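PDB 1WYD: aspartate--tRNA(Asp/Asn) ligase from Sulfolobus tokodaii, which charges both tRNA(Asp) and tRNA(Asn) with L-aspartate, probably by way of an aspartyl-adenylate made from ATP. Local coordinates for residues Q137-K142 / V250-E255; K262-E267 / M407-Q412; S4-D9 / L39-G44; K313-F318 / I347-E352; D113-L118 / K424-P429. All blocks are in the same frame, centred on the assembly; numbering follows the deposited sequence.

Contact 1: Q137-K142 / V250-E255; sequences QSLALK and VKTIKE
L139 and I253 mark the nearest approach of the two backbones, their CA atoms 6.8 Å apart, where helix 128-150 crosses helix 235-256 within the class II synthetase domain. The segment axes come within 9.0 Å, and their N-to-C directions differ by 137°, an inclined antiparallel crossing. The apolar packing centres on the end of I253. With chi1 at -52°, CG1 lies beside the backbone N and carries CD1 to 4.0 Å from L139 CB and 4.4 Å from A140 CB. This side is closed by L408 of helix 401-409, which also touches A140. Toward K142, which is partly exposed, the contact becomes polar and water-mediated. Bends at chi2 and chi3 bring the lysine NZ to 3.8 Å from T252 CG2; a water accepts from K142 NZ at 2.8 Å and donates to T252 OG1. The aliphatic contacts lie round L139, A140 and I253, whereas the polar ends of K142 and T252 meet through water and also have partners at E256 and N248 respectively.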
# COMPACT_ATOMS: atom_id res chain seq x y z
N GLN B 137 -6.11 6.14 10.60
CA GLN B 137 -5.02 5.67 9.79
C GLN B 137 -5.44 5.58 8.33
O GLN B 137 -4.68 5.95 7.46
CB GLN B 137 -4.53 4.28 10.28
CG GLN B 137 -3.19 3.90 9.69
CD GLN B 137 -2.58 2.59 10.24
OE1 GLN B 137 -2.92 1.50 9.80
NE2 GLN B 137 -1.64 2.72 11.15
N SER B 138 -6.65 5.10 8.07
CA SER B 138 -7.10 4.84 6.71
C SER B 138 -7.31 6.15 5.96
O SER B 138 -6.98 6.29 4.76
CB SER B 138 -8.40 4.02 6.71
OG SER B 138 -8.88 3.84 5.38
N LEU B 139 -7.84 7.12 6.70
CA LEU B 139 -8.09 8.46 6.21
C LEU B 139 -6.76 9.13 6.04
O LEU B 139 -6.60 10.00 5.19
CB LEU B 139 -8.89 9.21 7.28
CG LEU B 139 -10.33 9.70 7.13
CD1 LEU B 139 -11.22 8.92 6.13
CD2 LEU B 139 -11.00 9.84 8.56
N ALA B 140 -5.77 8.76 6.87
CA ALA B 140 -4.50 9.43 6.75
C ALA B 140 -3.79 9.00 5.47
O ALA B 140 -3.03 9.76 4.87
CB ALA B 140 -3.65 9.17 7.95
N LEU B 141 -4.03 7.77 5.05
CA LEU B 141 -3.35 7.26 3.87
C LEU B 141 -3.98 7.83 2.59
O LEU B 141 -3.28 8.15 1.60
CB LEU B 141 -3.36 5.72 3.88
CG LEU B 141 -2.50 5.06 5.00
CD1 LEU B 141 -2.99 3.65 5.30
CD2 LEU B 141 -1.02 5.04 4.67
N LYS B 142 -5.30 7.93 2.63
CA LYS B 142 -6.09 8.50 1.56
C LYS B 142 -5.59 9.93 1.31
O LYS B 142 -5.27 10.29 0.18
CB LYS B 142 -7.59 8.46 1.94
CG LYS B 142 -8.54 8.70 0.79
CD LYS B 142 -9.79 9.51 1.19
CE LYS B 142 -9.41 10.79 1.96
NZ LYS B 142 -10.39 11.92 1.82
N VAL B 250 -3.88 16.42 8.32
CA VAL B 250 -4.57 16.93 9.51
C VAL B 250 -5.93 17.55 9.17
O VAL B 250 -6.94 17.33 9.90
CB VAL B 250 -3.70 17.90 10.30
CG1 VAL B 250 -2.36 17.22 10.70
CG2 VAL B 250 -3.41 19.12 9.50
N LYS B 251 -6.00 18.23 8.03
CA LYS B 251 -7.29 18.76 7.56
C LYS B 251 -8.32 17.66 7.32
O LYS B 251 -9.48 17.81 7.66
CB LYS B 251 -7.10 19.60 6.29
CG LYS B 251 -8.29 20.47 5.90
CD LYS B 251 -8.11 21.03 4.48
CE LYS B 251 -9.18 22.09 4.15
NZ LYS B 251 -9.75 21.86 2.78
N THR B 252 -7.90 16.54 6.72
CA THR B 252 -8.84 15.44 6.51
C THR B 252 -9.31 14.81 7.83
O THR B 252 -10.49 14.46 7.99
CB THR B 252 -8.24 14.38 5.57
OG1 THR B 252 -7.88 14.99 4.31
CG2 THR B 252 -9.28 13.35 5.21
N ILE B 253 -8.38 14.65 8.78
CA ILE B 253 -8.73 14.05 10.05
C ILE B 253 -9.73 14.99 10.73
O ILE B 253 -10.79 14.54 11.15
CB ILE B 253 -7.48 13.84 10.95
CG1 ILE B 253 -6.36 13.09 10.22
CG2 ILE B 253 -7.87 13.14 12.24
CD1 ILE B 253 -6.77 11.81 9.47
N LYS B 254 -9.41 16.29 10.77
CA LYS B 254 -10.32 17.33 11.32
C LYS B 254 -11.74 17.41 10.75
O LYS B 254 -12.67 17.72 11.48
CB LYS B 254 -9.66 18.71 11.28
CG LYS B 254 -8.78 18.99 12.48
CD LYS B 254 -8.03 20.31 12.37
CE LYS B 254 -6.86 20.33 13.36
NZ LYS B 254 -5.99 21.56 13.29
N GLU B 255 -11.92 17.11 9.48
CA GLU B 255 -13.25 17.14 8.85
C GLU B 255 -13.95 15.80 8.78
O GLU B 255 -15.12 15.69 9.11
CB GLU B 255 -13.14 17.70 7.43
CG GLU B 255 -13.05 19.22 7.35
CD GLU B 255 -12.56 19.69 5.99
OE1 GLU B 255 -12.07 20.83 5.91
OE2 GLU B 255 -12.65 18.92 5.00
O HOH W 1 -8.42 13.96 1.68

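Contact 2: K262-E267 / M407-Q412; sequences KILNYE and MLTGIQ
Y266 and T409, whose CA atoms lie 6.1 Å apart, bring two helix ends together: helix 258-264 closes in a Schellman motif at N265, and helix 401-409 is left at G410, both through positive phi. The second helix follows strand 394-400 and opens with the predicted ATP-binding residues L401 to R403, an arrangement consistent with motif 3 of class II synthetases. Y266 dominates the interface. Its CG is turned away from the backbone N (chi1 -173°), which lays the ring flat on the T409-G410 peptide: G410 N stands 3.2 Å above the ring plane over its centre, and T409 C is offset toward the rim of the same face. G410 CA makes a CH-pi contact, 3.5 Å from the Y266 ring centroid and 25° off the normal. There is no room for a beta carbon at G410, since it would fall 2.5 Å from Y266 CD1. Beside the ring, L264 CD1 packs at 4.2 Å against T409 CB, with helix 128-150 touching both L264 and I411. The exit from helix 401-409 is itself fixed by an ST turn, I411 N donating to T409 OG1 at 3.3 Å, while M405 O is a second partner of that hydroxyl. At the far end of the ring, Y266 OH donates to M407 O at 2.9 Å, standing 59° out of the carbonyl plane.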
# COMPACT_ATOMS: atom_id res chain seq x y z
N LYS B 262 -13.18 13.02 18.60
CA LYS B 262 -14.06 13.20 19.74
C LYS B 262 -13.88 12.01 20.70
O LYS B 262 -13.53 12.21 21.86
CB LYS B 262 -15.50 13.37 19.26
CG LYS B 262 -16.42 14.11 20.20
CD LYS B 262 -17.88 13.59 20.13
CE LYS B 262 -18.71 14.05 21.35
NZ LYS B 262 -20.12 13.57 21.38
N ILE B 263 -14.08 10.79 20.22
CA ILE B 263 -13.80 9.58 21.02
C ILE B 263 -12.40 9.57 21.64
O ILE B 263 -12.20 9.06 22.74
CB ILE B 263 -14.01 8.33 20.15
CG1 ILE B 263 -15.52 8.10 19.93
CG2 ILE B 263 -13.28 7.08 20.74
CD1 ILE B 263 -15.83 7.58 18.56
N LEU B 264 -11.44 10.18 20.95
CA LEU B 264 -10.04 10.23 21.40
C LEU B 264 -9.64 11.40 22.32
O LEU B 264 -8.51 11.45 22.84
CB LEU B 264 -9.13 10.20 20.16
CG LEU B 264 -9.07 8.88 19.37
CD1 LEU B 264 -8.50 9.10 17.94
CD2 LEU B 264 -8.33 7.80 20.14
N ASN B 265 -10.54 12.37 22.50
CA ASN B 265 -10.25 13.61 23.23
C ASN B 265 -8.99 14.30 22.73
O ASN B 265 -8.10 14.65 23.50
CB ASN B 265 -10.13 13.33 24.72
CG ASN B 265 -11.32 12.63 25.25
OD1 ASN B 265 -12.34 13.27 25.55
ND2 ASN B 265 -11.25 11.31 25.34
N TYR B 266 -8.90 14.48 21.42
CA TYR B 266 -7.62 14.85 20.84
C TYR B 266 -7.83 15.80 19.67
O TYR B 266 -8.81 15.70 18.93
CB TYR B 266 -6.81 13.58 20.43
CG TYR B 266 -5.41 13.92 19.96
CD1 TYR B 266 -4.41 14.27 20.88
CD2 TYR B 266 -5.10 13.94 18.61
CE1 TYR B 266 -3.15 14.62 20.45
CE2 TYR B 266 -3.85 14.29 18.15
CZ TYR B 266 -2.87 14.63 19.06
OH TYR B 266 -1.61 14.98 18.58
N GLU B 267 -6.90 16.73 19.52
CA GLU B 267 -6.91 17.72 18.46
C GLU B 267 -5.51 17.71 17.87
O GLU B 267 -4.57 18.08 18.56
CB GLU B 267 -7.23 19.09 19.06
CG GLU B 267 -7.08 20.29 18.11
CD GLU B 267 -8.27 20.45 17.15
OE1 GLU B 267 -9.18 19.56 17.16
OE2 GLU B 267 -8.30 21.46 16.38
N MET B 407 0.95 11.92 16.19
CA MET B 407 0.56 13.29 15.89
C MET B 407 -0.94 13.39 15.55
O MET B 407 -1.58 14.43 15.73
CB MET B 407 1.49 13.84 14.77
CG MET B 407 1.10 15.18 14.20
SD MET B 407 2.00 15.57 12.69
CE MET B 407 1.98 17.34 12.91
N LEU B 408 -1.52 12.31 15.05
CA LEU B 408 -2.93 12.36 14.68
C LEU B 408 -3.93 11.81 15.69
O LEU B 408 -5.14 11.87 15.45
CB LEU B 408 -3.18 11.70 13.32
CG LEU B 408 -2.35 12.17 12.13
CD1 LEU B 408 -2.64 11.22 11.01
CD2 LEU B 408 -2.79 13.61 11.73
N THR B 409 -3.46 11.28 16.82
CA THR B 409 -4.38 10.65 17.77
C THR B 409 -4.09 11.00 19.22
O THR B 409 -4.97 10.94 20.07
CB THR B 409 -4.30 9.12 17.64
OG1 THR B 409 -2.93 8.73 17.81
CG2 THR B 409 -4.65 8.70 16.23
N GLY B 410 -2.84 11.35 19.50
CA GLY B 410 -2.42 11.53 20.87
C GLY B 410 -1.87 10.27 21.54
O GLY B 410 -1.23 10.38 22.62
N ILE B 411 -2.10 9.10 20.94
CA ILE B 411 -1.59 7.86 21.56
C ILE B 411 -0.08 7.85 21.60
O ILE B 411 0.60 8.00 20.59
CB ILE B 411 -2.15 6.57 20.89
CG1 ILE B 411 -3.63 6.44 21.17
CG2 ILE B 411 -1.43 5.32 21.43
CD1 ILE B 411 -4.36 5.87 20.02
N GLN B 412 0.43 7.67 22.81
CA GLN B 412 1.86 7.68 23.09
C GLN B 412 2.48 6.27 23.06
O GLN B 412 3.59 6.08 23.54
CB GLN B 412 2.12 8.32 24.47
CG GLN B 412 1.74 9.81 24.60
CD GLN B 412 2.37 10.67 23.50
OE1 GLN B 412 3.57 10.92 23.53
NE2 GLN B 412 1.56 11.11 22.54

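Contact 3: S4-D9 / L39-G44; sequences SHFIAD and LRDKTG
D41 receives the backbone of I7 directly: I7 N donates to D41 OD1 at 2.7 Å, nearly straight at 168°, on the syn side and 17° out of the carboxylate plane. One residue on, A8 N donates to T43 OG1 at 3.1 Å. Carbon contacts flank these bonds. I7 CD1 slides past the carboxylate to 3.5 Å from D41 CG, F6 presents its ring edge to OD1, and T43 CG2 lies 3.6 Å from F6 CB; A8 CB and T43 CB are tight at 3.3 Å. Behind this shell, D41 OD2 accepts three donors. T43 OG1 reaches its syn lone pair at 2.6 Å, which leaves the oxygen turned to accept from A8 N, and T43 N and G44 N add an Asx turn and Asx motif within the type I turn from D41 to G44. Were D41 a leucine, I7 N would probably be left without its acceptor and the T43 hydroxyl set free to turn. Further out, K42 bonds to the second subunit, N to its E200 and NZ to its G152. The turn links strands 34-41 and 44-50 of the OB-fold domain, and segment 4-9 docks on that hairpin end.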
# COMPACT_ATOMS: atom_id res chain seq x y z
N SER B 4 -30.94 -3.66 6.83
CA SER B 4 -31.38 -2.62 5.90
C SER B 4 -30.61 -1.34 6.18
O SER B 4 -30.26 -0.62 5.24
CB SER B 4 -32.90 -2.38 6.01
OG SER B 4 -33.22 -1.62 7.17
N HIS B 5 -30.36 -1.03 7.45
CA HIS B 5 -29.64 0.21 7.79
C HIS B 5 -28.51 -0.02 8.78
O HIS B 5 -28.58 -0.89 9.66
CB HIS B 5 -30.59 1.32 8.31
CG HIS B 5 -31.67 1.73 7.33
ND1 HIS B 5 -32.73 0.91 7.00
CD2 HIS B 5 -31.84 2.87 6.62
CE1 HIS B 5 -33.49 1.52 6.11
NE2 HIS B 5 -32.98 2.71 5.87
N PHE B 6 -27.46 0.77 8.63
CA PHE B 6 -26.47 0.95 9.67
C PHE B 6 -27.07 1.82 10.75
O PHE B 6 -27.89 2.69 10.46
CB PHE B 6 -25.25 1.64 9.10
CG PHE B 6 -24.36 0.73 8.31
CD1 PHE B 6 -24.46 0.69 6.91
CD2 PHE B 6 -23.41 -0.07 8.96
CE1 PHE B 6 -23.62 -0.15 6.16
CE2 PHE B 6 -22.57 -0.93 8.21
CZ PHE B 6 -22.68 -0.95 6.80
N ILE B 7 -26.65 1.61 11.99
CA ILE B 7 -27.27 2.30 13.12
C ILE B 7 -27.35 3.80 12.86
O ILE B 7 -28.41 4.40 13.00
CB ILE B 7 -26.52 1.98 14.43
CG1 ILE B 7 -26.84 0.54 14.88
CG2 ILE B 7 -26.82 3.02 15.52
CD1 ILE B 7 -25.69 -0.13 15.62
N ALA B 8 -26.23 4.37 12.45
CA ALA B 8 -26.08 5.80 12.23
C ALA B 8 -26.96 6.36 11.08
O ALA B 8 -27.18 7.56 11.01
CB ALA B 8 -24.60 6.13 11.98
N ASP B 9 -27.45 5.48 10.21
CA ASP B 9 -28.32 5.83 9.09
C ASP B 9 -29.73 6.32 9.50
O ASP B 9 -30.42 6.97 8.69
CB ASP B 9 -28.55 4.59 8.22
CG ASP B 9 -27.35 4.22 7.38
OD1 ASP B 9 -27.43 3.18 6.70
OD2 ASP B 9 -26.32 4.91 7.30
N LEU B 39 -26.40 -2.10 20.85
CA LEU B 39 -25.84 -2.80 19.71
C LEU B 39 -24.72 -1.98 19.10
O LEU B 39 -24.75 -0.73 19.16
CB LEU B 39 -26.93 -3.09 18.68
CG LEU B 39 -26.58 -3.94 17.46
CD1 LEU B 39 -26.49 -5.42 17.84
CD2 LEU B 39 -27.64 -3.71 16.41
N ARG B 40 -23.73 -2.66 18.53
CA ARG B 40 -22.59 -2.00 17.87
C ARG B 40 -22.44 -2.51 16.45
O ARG B 40 -22.51 -3.72 16.23
CB ARG B 40 -21.28 -2.29 18.61
CG ARG B 40 -20.12 -1.51 18.04
CD ARG B 40 -18.75 -1.98 18.43
NE ARG B 40 -18.83 -2.69 19.69
CZ ARG B 40 -18.52 -3.98 19.82
NH1 ARG B 40 -18.04 -4.65 18.78
NH2 ARG B 40 -18.67 -4.56 21.01
N ASP B 41 -22.23 -1.60 15.52
CA ASP B 41 -21.92 -1.88 14.12
C ASP B 41 -20.84 -0.91 13.74
O ASP B 41 -20.39 -0.13 14.60
CB ASP B 41 -23.16 -1.86 13.18
CG ASP B 41 -23.67 -0.42 12.83
OD1 ASP B 41 -24.77 -0.33 12.24
OD2 ASP B 41 -23.07 0.65 13.07
N LYS B 42 -20.40 -0.93 12.49
CA LYS B 42 -19.24 -0.11 12.11
C LYS B 42 -19.50 1.41 12.23
O LYS B 42 -18.56 2.17 12.32
CB LYS B 42 -18.66 -0.53 10.74
CG LYS B 42 -19.08 0.32 9.56
CD LYS B 42 -18.72 -0.25 8.19
CE LYS B 42 -17.36 0.24 7.70
NZ LYS B 42 -17.32 1.69 7.31
N THR B 43 -20.77 1.85 12.22
CA THR B 43 -21.08 3.31 12.38
C THR B 43 -21.19 3.80 13.82
O THR B 43 -21.12 5.00 14.07
CB THR B 43 -22.36 3.72 11.66
OG1 THR B 43 -23.49 3.03 12.23
CG2 THR B 43 -22.32 3.35 10.19
N GLY B 44 -21.40 2.87 14.75
CA GLY B 44 -21.33 3.17 16.17
C GLY B 44 -22.35 2.38 16.93
O GLY B 44 -22.63 1.20 16.60
O HOH W 2 -26.66 -2.01 11.68

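Contact 4: K313-F318 / I347-E352; sequences KEDLYF and IYKFLE
The Y317 ring carries I347 on one face, I347 CB making a CH-pi contact 3.9 Å from the ring centroid and 21° off its normal. At its edge the Y317 hydroxyl donates to K349 O at 3.1 Å, almost in line with the carbonyl. On the opposite sheet face, K349 CG lies over one face of the Y348 ring, and L316 CD1 meets its edge, 4.0 Å from Y348 CD2. The backbones are antiparallel: Y317 and I347 form a hydrogen-bonded pair, I347 N donating to Y317 O at 2.9 Å, and L316 and Y348 a non-hydrogen-bonded one. K349 N adds a bond to D315 O, and the side chains run alongside to a long salt bridge, D315 OD1 to K349 NZ 3.7 Å. Strand 316-320 lies between strand 276-279 and the hairpin 343-348/351-358, whose second strand holds E352, a predicted ATP and magnesium ligand, in the largely antiparallel class II sheet. Helix 302-312 packs on Y317 and I347, M407 of helix 401-409 on L316 and Y348.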
# COMPACT_ATOMS: atom_id res chain seq x y z
N LYS B 313 8.69 26.44 21.60
CA LYS B 313 7.30 26.88 21.63
C LYS B 313 6.61 26.44 20.33
O LYS B 313 5.58 26.99 19.93
CB LYS B 313 7.20 28.40 21.83
N GLU B 314 7.22 25.45 19.69
CA GLU B 314 6.68 24.79 18.52
C GLU B 314 6.69 23.30 18.77
O GLU B 314 7.69 22.75 19.27
CB GLU B 314 7.54 25.09 17.29
CG GLU B 314 7.72 26.57 16.98
CD GLU B 314 6.58 27.15 16.15
OE1 GLU B 314 5.46 26.59 16.18
OE2 GLU B 314 6.81 28.17 15.47
N ASP B 315 5.58 22.65 18.46
CA ASP B 315 5.47 21.19 18.51
C ASP B 315 5.95 20.55 17.21
O ASP B 315 6.28 19.38 17.17
CB ASP B 315 4.01 20.78 18.75
CG ASP B 315 3.58 20.99 20.20
OD1 ASP B 315 2.38 20.76 20.49
OD2 ASP B 315 4.36 21.37 21.11
N LEU B 316 6.00 21.34 16.15
CA LEU B 316 6.22 20.81 14.83
C LEU B 316 7.28 21.62 14.11
O LEU B 316 7.03 22.77 13.70
CB LEU B 316 4.89 20.79 14.06
CG LEU B 316 4.76 19.91 12.84
CD1 LEU B 316 4.75 18.44 13.21
CD2 LEU B 316 3.51 20.32 12.08
N TYR B 317 8.47 21.04 14.02
CA TYR B 317 9.60 21.71 13.43
C TYR B 317 10.50 20.72 12.67
O TYR B 317 10.58 19.52 13.01
CB TYR B 317 10.36 22.43 14.55
CG TYR B 317 10.82 21.54 15.67
CD1 TYR B 317 12.14 21.14 15.76
CD2 TYR B 317 9.94 21.10 16.64
CE1 TYR B 317 12.58 20.30 16.79
CE2 TYR B 317 10.35 20.27 17.67
CZ TYR B 317 11.69 19.87 17.74
OH TYR B 317 12.12 19.03 18.77
N PHE B 318 11.18 21.21 11.64
CA PHE B 318 12.23 20.45 10.96
C PHE B 318 13.58 20.72 11.62
O PHE B 318 13.90 21.85 11.95
CB PHE B 318 12.39 20.96 9.52
CG PHE B 318 11.26 20.61 8.58
CD1 PHE B 318 10.42 21.59 8.10
CD2 PHE B 318 11.11 19.30 8.09
CE1 PHE B 318 9.40 21.28 7.20
CE2 PHE B 318 10.10 18.97 7.18
CZ PHE B 318 9.24 19.96 6.74
N ILE B 347 10.40 16.68 13.25
CA ILE B 347 10.02 16.34 14.62
C ILE B 347 8.64 16.85 14.98
O ILE B 347 8.30 18.04 14.74
CB ILE B 347 11.02 16.93 15.63
CG1 ILE B 347 12.47 16.76 15.15
CG2 ILE B 347 10.77 16.36 17.05
CD1 ILE B 347 12.99 15.32 15.21
N TYR B 348 7.86 15.97 15.59
CA TYR B 348 6.66 16.36 16.35
C TYR B 348 6.87 16.20 17.85
O TYR B 348 6.94 15.08 18.35
CB TYR B 348 5.45 15.54 15.92
CG TYR B 348 4.25 15.76 16.80
CD1 TYR B 348 3.82 14.79 17.70
CD2 TYR B 348 3.54 16.96 16.75
CE1 TYR B 348 2.71 15.00 18.51
CE2 TYR B 348 2.44 17.17 17.55
CZ TYR B 348 2.03 16.18 18.42
OH TYR B 348 0.92 16.40 19.23
N LYS B 349 6.90 17.33 18.55
CA LYS B 349 7.34 17.45 19.96
C LYS B 349 8.72 16.84 20.24
O LYS B 349 9.73 17.50 20.08
CB LYS B 349 6.28 16.93 20.94
CG LYS B 349 4.96 17.70 20.83
CD LYS B 349 4.01 17.45 21.98
CE LYS B 349 2.66 18.06 21.60
NZ LYS B 349 1.54 17.79 22.55
N PHE B 350 8.79 15.57 20.62
CA PHE B 350 10.08 14.90 20.77
C PHE B 350 10.14 13.60 19.97
O PHE B 350 10.92 12.70 20.30
CB PHE B 350 10.36 14.61 22.25
CG PHE B 350 9.32 13.73 22.91
CD1 PHE B 350 8.26 14.31 23.61
CD2 PHE B 350 9.40 12.34 22.81
CE1 PHE B 350 7.26 13.51 24.20
CE2 PHE B 350 8.42 11.54 23.38
CZ PHE B 350 7.34 12.13 24.08
N LEU B 351 9.34 13.48 18.92
CA LEU B 351 9.37 12.26 18.12
C LEU B 351 9.74 12.55 16.67
O LEU B 351 9.25 13.53 16.09
CB LEU B 351 8.02 11.55 18.20
CG LEU B 351 7.81 10.15 17.61
CD1 LEU B 351 8.63 9.00 18.34
CD2 LEU B 351 6.34 9.90 17.67
N GLU B 352 10.63 11.74 16.10
CA GLU B 352 11.00 11.91 14.69
C GLU B 352 9.93 11.26 13.82
O GLU B 352 9.55 10.12 14.04
CB GLU B 352 12.39 11.35 14.39
CG GLU B 352 12.90 11.62 12.98
CD GLU B 352 13.88 10.55 12.50
OE1 GLU B 352 14.99 10.42 13.09
OE2 GLU B 352 13.57 9.83 11.52

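Contact 5: D113-L118 / K424-P429; sequences DIDTRL and KKRLTP
D115 and R426 meet with their flat groups nearly coplanar, the carboxylate and guanidinium planes only 5° apart, although the two side chains cross at about a right angle. A single nitrogen does the work. R426 NH1 donates to the syn lone pair of D115 OD1 at 2.9 Å and 162°, and stands 2.7 Å from D115 OD2 in the same salt bridge. The bend at chi3 of R426 (-80°) swings the guanidinium toward the helix, and I114 CG2 approaches NH1 obliquely at 3.9 Å. L118 crosses the arginine chain at about a right angle, its CD1 3.5 Å from R426 CD. I114, D115 and L118 belong to the short helix 114-118, opened by D113 as N-cap: D113 OD2 accepts from T116 N at 2.8 Å, and T116 OG1 donates to D113 OD1. An alanine in place of R426 is likely to leave the D115 carboxylate without its mate and to open a gap beside L118. D423, just before segment 424-429, makes a salt bridge to R426 NE, so the guanidinium has acidic partners at two of its nitrogens. Beyond it P429, which follows a cis peptide bond, sets its ring against the end of segment 113-118, with P429 CD 3.0 Å from L118 O and 4.2 Å from L118 CB. The C-terminal carboxylate of P429 turns to R422 and to Y191 of the second subunit.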
# COMPACT_ATOMS: atom_id res chain seq x y z
N ASP B 113 -2.29 -4.98 30.96
CA ASP B 113 -1.21 -4.52 30.10
C ASP B 113 -1.45 -4.89 28.63
O ASP B 113 -2.26 -5.77 28.30
CB ASP B 113 0.08 -5.22 30.53
CG ASP B 113 -0.06 -6.75 30.54
OD1 ASP B 113 -0.60 -7.27 31.54
OD2 ASP B 113 0.27 -7.48 29.57
N ILE B 114 -0.67 -4.22 27.79
CA ILE B 114 -0.56 -4.52 26.37
C ILE B 114 -0.53 -6.04 26.04
O ILE B 114 -1.29 -6.53 25.18
CB ILE B 114 0.70 -3.78 25.86
CG1 ILE B 114 0.53 -3.25 24.43
CG2 ILE B 114 2.00 -4.61 26.12
CD1 ILE B 114 -0.36 -4.03 23.52
N ASP B 115 0.29 -6.80 26.75
CA ASP B 115 0.44 -8.22 26.41
C ASP B 115 -0.76 -9.07 26.70
O ASP B 115 -1.06 -9.97 25.92
CB ASP B 115 1.73 -8.79 26.97
CG ASP B 115 2.93 -8.25 26.24
OD1 ASP B 115 2.97 -8.34 24.98
OD2 ASP B 115 3.86 -7.67 26.85
N THR B 116 -1.48 -8.77 27.77
CA THR B 116 -2.79 -9.37 28.04
C THR B 116 -3.86 -9.02 27.01
O THR B 116 -4.74 -9.82 26.71
CB THR B 116 -3.31 -8.96 29.44
OG1 THR B 116 -2.32 -9.26 30.43
CG2 THR B 116 -4.55 -9.80 29.83
N ARG B 117 -3.81 -7.79 26.50
CA ARG B 117 -4.72 -7.37 25.45
C ARG B 117 -4.43 -8.01 24.10
O ARG B 117 -5.36 -8.33 23.36
CB ARG B 117 -4.68 -5.84 25.32
CG ARG B 117 -5.44 -5.14 26.42
CD ARG B 117 -4.70 -3.96 26.95
NE ARG B 117 -4.54 -2.98 25.90
CZ ARG B 117 -3.59 -2.07 25.85
NH1 ARG B 117 -2.68 -2.00 26.82
NH2 ARG B 117 -3.55 -1.22 24.82
N LEU B 118 -3.14 -8.15 23.77
CA LEU B 118 -2.71 -8.86 22.57
C LEU B 118 -3.13 -10.34 22.53
O LEU B 118 -3.25 -10.91 21.44
CB LEU B 118 -1.20 -8.72 22.38
CG LEU B 118 -0.60 -7.34 22.13
CD1 LEU B 118 0.94 -7.33 22.11
CD2 LEU B 118 -1.12 -6.81 20.82
N LYS B 424 10.97 -7.79 19.45
CA LYS B 424 11.82 -8.86 19.98
C LYS B 424 11.11 -9.85 20.89
O LYS B 424 11.54 -11.00 21.00
CB LYS B 424 13.14 -8.32 20.58
CG LYS B 424 13.18 -8.14 22.08
CD LYS B 424 14.53 -7.52 22.53
CE LYS B 424 14.45 -6.84 23.93
NZ LYS B 424 13.73 -5.51 23.93
N LYS B 425 9.99 -9.43 21.49
CA LYS B 425 9.25 -10.31 22.40
C LYS B 425 7.85 -10.58 21.91
O LYS B 425 7.03 -11.17 22.64
CB LYS B 425 9.20 -9.70 23.79
N ARG B 426 7.56 -10.15 20.69
CA ARG B 426 6.20 -10.13 20.16
C ARG B 426 6.16 -10.56 18.70
O ARG B 426 6.75 -9.90 17.82
CB ARG B 426 5.53 -8.77 20.41
CG ARG B 426 4.97 -8.66 21.84
CD ARG B 426 4.45 -7.28 22.26
NE ARG B 426 5.58 -6.46 22.63
CZ ARG B 426 5.93 -6.12 23.86
NH1 ARG B 426 5.19 -6.46 24.90
NH2 ARG B 426 7.01 -5.38 24.03
N LEU B 427 5.52 -11.69 18.47
CA LEU B 427 5.47 -12.32 17.19
C LEU B 427 4.07 -12.82 17.01
O LEU B 427 3.65 -13.06 15.90
CB LEU B 427 6.45 -13.50 17.14
CG LEU B 427 6.33 -14.48 15.96
CD1 LEU B 427 6.54 -13.70 14.64
CD2 LEU B 427 7.32 -15.68 16.10
N THR B 428 3.33 -13.03 18.09
CA THR B 428 1.94 -13.48 17.94
C THR B 428 1.00 -12.81 18.96
O THR B 428 1.38 -12.65 20.10
CB THR B 428 1.80 -15.03 17.97
OG1 THR B 428 1.78 -15.47 19.32
CG2 THR B 428 3.02 -15.69 17.44
N PRO B 429 -0.22 -12.41 18.55
CA PRO B 429 -0.75 -12.71 17.22
C PRO B 429 -0.02 -11.85 16.20
O PRO B 429 0.64 -10.87 16.54
CB PRO B 429 -2.22 -12.27 17.35
CG PRO B 429 -2.19 -11.15 18.37
CD PRO B 429 -1.15 -11.57 19.33
OXT PRO B 429 0.00 -12.11 15.00

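In the fold
Contacts 1, 2 and 4 belong to the synthetase domain and share its elements: L408 packs on A140, V250 and I253 of contact 1, while the hydroxyls of Y266 and Y348 probably hydrogen-bond between contacts 2 and 4, where M407 also touches L316. Contacts 1 and 4 are buried, joined by helix packing and strand pairing respectively; contact 2, partly buried, rests on a ring against a peptide. Contact 3, in the OB-fold domain, touches none of the others, its centre about 38 Å from that of contact 4, and relies on a carboxylate gripping backbone. Contact 5, at the surface, joins an ion pair to L118 packing and closes the longest chain loop. Contacts 1, 3 and 5 touch the second subunit.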